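Local coordinates for protein cysteine synthase 3 (Entamoeba histolytica, PDB 6KR5) that probably catalyses the last step of cysteine synthesis, converting O-acetylserine and sulfide to L-cysteine and acetate with the help of pyridoxal-5'-phosphate, at residues A215-E220 with D252-I257. Sequence-based numbering, arbitrary orientation.
Sequences AVEPAE and DEITPI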
ATOM      1  N   ALA B 215      -5.008  22.251 -12.122  1.00 21.03           N
ATOM      2  CA  ALA B 215      -5.359  22.072 -10.718  1.00 18.70           C
ATOM      3  C   ALA B 215      -6.817  21.639 -10.609  1.00 21.43           C
ATOM      4  O   ALA B 215      -7.670  22.133 -11.350  1.00 23.75           O
ATOM      5  CB  ALA B 215      -5.140  23.372  -9.937  1.00 20.51           C
ATOM      6  N   VAL B 216      -7.104  20.733  -9.670  1.00 20.28           N
ATOM      7  CA  VAL B 216      -8.437  20.168  -9.489  1.00 20.32           C
ATOM      8  C   VAL B 216      -8.926  20.467  -8.079  1.00 20.68           C
ATOM      9  O   VAL B 216      -8.175  20.324  -7.108  1.00 20.13           O
ATOM     10  CB  VAL B 216      -8.425  18.647  -9.751  1.00 17.80           C
ATOM     11  CG1 VAL B 216      -9.819  18.022  -9.590  1.00 20.95           C
ATOM     12  CG2 VAL B 216      -7.846  18.366 -11.126  1.00 20.94           C
ATOM     13  N   GLU B 217     -10.178  20.890  -7.965  1.00 20.62           N
ATOM     14  CA  GLU B 217     -10.754  21.192  -6.664  1.00 20.09           C
ATOM     15  C   GLU B 217     -12.221  20.764  -6.660  1.00 22.10           C
ATOM     16  O   GLU B 217     -12.814  20.574  -7.723  1.00 20.21           O
ATOM     17  CB  GLU B 217     -10.611  22.684  -6.320  1.00 20.34           C
ATOM     18  CG  GLU B 217     -11.289  23.643  -7.283  1.00 19.84           C
ATOM     19  CD  GLU B 217     -11.166  25.104  -6.835  1.00 22.04           C
ATOM     20  OE1 GLU B 217     -10.635  25.364  -5.732  1.00 23.46           O
ATOM     21  OE2 GLU B 217     -11.617  25.985  -7.591  1.00 22.97           O
ATOM     22  N   PRO B 218     -12.814  20.596  -5.476  1.00 19.32           N
ATOM     23  CA  PRO B 218     -14.233  20.212  -5.436  1.00 18.08           C
ATOM     24  C   PRO B 218     -15.125  21.312  -5.985  1.00 22.46           C
ATOM     25  O   PRO B 218     -14.968  22.493  -5.658  1.00 20.54           O
ATOM     26  CB  PRO B 218     -14.505  19.973  -3.940  1.00 19.34           C
ATOM     27  CG  PRO B 218     -13.145  19.882  -3.282  1.00 20.27           C
ATOM     28  CD  PRO B 218     -12.248  20.746  -4.124  1.00 20.32           C
ATOM     29  N   ALA B 219     -16.092  20.907  -6.810  1.00 21.20           N
ATOM     30  CA  ALA B 219     -17.055  21.879  -7.314  1.00 20.79           C
ATOM     31  C   ALA B 219     -17.789  22.574  -6.178  1.00 22.10           C
ATOM     32  O   ALA B 219     -18.186  23.738  -6.315  1.00 24.93           O
ATOM     33  CB  ALA B 219     -18.053  21.200  -8.250  1.00 21.41           C
ATOM     34  N   GLU B 220     -17.960  21.886  -5.051  1.00 21.42           N
ATOM     35  CA  GLU B 220     -18.694  22.408  -3.904  1.00 22.61           C
ATOM     36  C   GLU B 220     -17.863  23.336  -3.020  1.00 23.48           C
ATOM     37  O   GLU B 220     -18.417  23.958  -2.104  1.00 23.48           O
ATOM     38  CB  GLU B 220     -19.241  21.227  -3.090  1.00 24.91           C
ATOM     39  CG  GLU B 220     -20.241  20.340  -3.858  1.00 25.70           C
ATOM     40  CD  GLU B 220     -19.595  19.253  -4.731  1.00 25.68           C
ATOM     41  OE1 GLU B 220     -18.404  18.942  -4.523  1.00 23.49           O
ATOM     42  OE2 GLU B 220     -20.295  18.723  -5.631  1.00 27.03           O
ATOM     43  N   ASP B 252      -2.391  26.648 -15.126  1.00 22.68           N
ATOM     44  CA  ASP B 252      -2.974  27.061 -16.394  1.00 22.53           C
ATOM     45  C   ASP B 252      -4.481  26.878 -16.466  1.00 25.93           C
ATOM     46  O   ASP B 252      -5.140  27.571 -17.254  1.00 27.07           O
ATOM     47  CB  ASP B 252      -2.326  26.277 -17.533  1.00 24.47           C
ATOM     48  CG  ASP B 252      -0.861  26.551 -17.628  1.00 28.99           C
ATOM     49  OD1 ASP B 252      -0.513  27.735 -17.820  1.00 27.33           O
ATOM     50  OD2 ASP B 252      -0.058  25.608 -17.458  1.00 25.86           O
ATOM     51  N   GLU B 253      -5.043  25.977 -15.669  1.00 24.33           N
ATOM     52  CA  GLU B 253      -6.468  25.688 -15.711  1.00 22.72           C
ATOM     53  C   GLU B 253      -6.872  25.120 -14.361  1.00 25.55           C
ATOM     54  O   GLU B 253      -6.132  24.319 -13.778  1.00 23.06           O
ATOM     55  CB  GLU B 253      -6.805  24.692 -16.830  1.00 25.93           C
ATOM     56  CG  GLU B 253      -8.255  24.215 -16.849  1.00 27.57           C
ATOM     57  CD  GLU B 253      -8.474  23.041 -17.790  1.00 34.21           C
ATOM     58  OE1 GLU B 253      -7.472  22.419 -18.210  1.00 32.98           O
ATOM     59  OE2 GLU B 253      -9.645  22.737 -18.102  1.00 36.42           O
ATOM     60  N   ILE B 254      -8.026  25.551 -13.864  1.00 22.72           N
ATOM     61  CA  ILE B 254      -8.639  24.966 -12.675  1.00 25.66           C
ATOM     62  C   ILE B 254      -9.880  24.207 -13.117  1.00 24.24           C
ATOM     63  O   ILE B 254     -10.785  24.785 -13.732  1.00 25.91           O
ATOM     64  CB  ILE B 254      -9.001  26.034 -11.634  1.00 20.78           C
ATOM     65  CG1 ILE B 254      -7.768  26.868 -11.271  1.00 25.59           C
ATOM     66  CG2 ILE B 254      -9.619  25.376 -10.403  1.00 23.22           C
ATOM     67  CD1 ILE B 254      -8.093  28.259 -10.736  1.00 25.83           C
ATOM     68  N   THR B 255      -9.943  22.916 -12.794  1.00 21.99           N
ATOM     69  CA  THR B 255     -11.097  22.103 -13.158  1.00 22.97           C
ATOM     70  C   THR B 255     -11.834  21.672 -11.903  1.00 23.17           C
ATOM     71  O   THR B 255     -11.299  20.868 -11.125  1.00 23.41           O
ATOM     72  CB  THR B 255     -10.667  20.880 -13.967  1.00 23.41           C
ATOM     73  OG1 THR B 255     -10.026  21.320 -15.171  1.00 24.92           O
ATOM     74  CG2 THR B 255     -11.877  20.023 -14.330  1.00 23.95           C
ATOM     75  N   PRO B 256     -13.030  22.193 -11.650  1.00 20.81           N
ATOM     76  CA  PRO B 256     -13.818  21.725 -10.509  1.00 19.56           C
ATOM     77  C   PRO B 256     -14.456  20.382 -10.817  1.00 20.35           C
ATOM     78  O   PRO B 256     -14.889  20.123 -11.945  1.00 24.23           O
ATOM     79  CB  PRO B 256     -14.884  22.816 -10.348  1.00 23.43           C
ATOM     80  CG  PRO B 256     -15.076  23.335 -11.737  1.00 32.26           C
ATOM     81  CD  PRO B 256     -13.717  23.260 -12.403  1.00 27.81           C
ATOM     82  N   ILE B 257     -14.530  19.530  -9.798  1.00 18.99           N
ATOM     83  CA  ILE B 257     -15.115  18.199  -9.928  1.00 20.29           C
ATOM     84  C   ILE B 257     -16.121  18.010  -8.800  1.00 19.81           C
ATOM     85  O   ILE B 257     -15.805  18.250  -7.627  1.00 21.25           O
ATOM     86  CB  ILE B 257     -14.040  17.089  -9.896  1.00 19.16           C
ATOM     87  CG1 ILE B 257     -13.101  17.171 -11.109  1.00 19.86           C
ATOM     88  CG2 ILE B 257     -14.691  15.707  -9.796  1.00 20.76           C
ATOM     89  CD1 ILE B 257     -13.752  16.772 -12.471  1.00 21.96           C
TER
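Glu-253 O accepts a hydrogen bond from Ala-215 N (2.9 Å), the first rung of a parallel pairing in which 253-257 runs beside 215-218 with 31° between the strand axes. The Glu-253 carboxylate turns to other partners, Lys-212 and Lys-294. At Ile-254, the CG2 methyl lies anti to the backbone N and reaches the flank of the Glu-217 side chain, 3.5 Å from Glu-217 OE2; the two side chains lie askew. This is a van der Waals approach of the methyl to the carboxylate end, whose oxygens are hydrogen-bonded elsewhere, OE1 to Leu-224 N and OE2 to Ser-225 OG. Thr-255 takes part through both backbone polar atoms: its N donates to Ala-215 O at 2.8 Å, nearly straight (167°), whereas its O receives a weak bond from Glu-217 N, stretched to 3.4 Å. Pro-256 has no N-H to offer, but its CA makes a CH...O contact with Glu-217 O, and its CB packs against Ala-219 CA (3.8 Å). Ile-257 N completes the grip on Glu-217 O at 2.9 Å, while Ile-257 CG1, anti to its own carbonyl carbon (chi1 -65°), meets Val-216 CG1 at 3.7 Å on the face covered by helix 279-292. The last rung differs: Ala-219 N reaches Ile-257 O at 2.8 Å from well above the carbonyl plane. The ladder joins the edge strand 253-257 to its neighbour 212-218 in the mixed sheet of the larger, C-terminal domain, as in the fold-type II pyridoxal-phosphate enzymes.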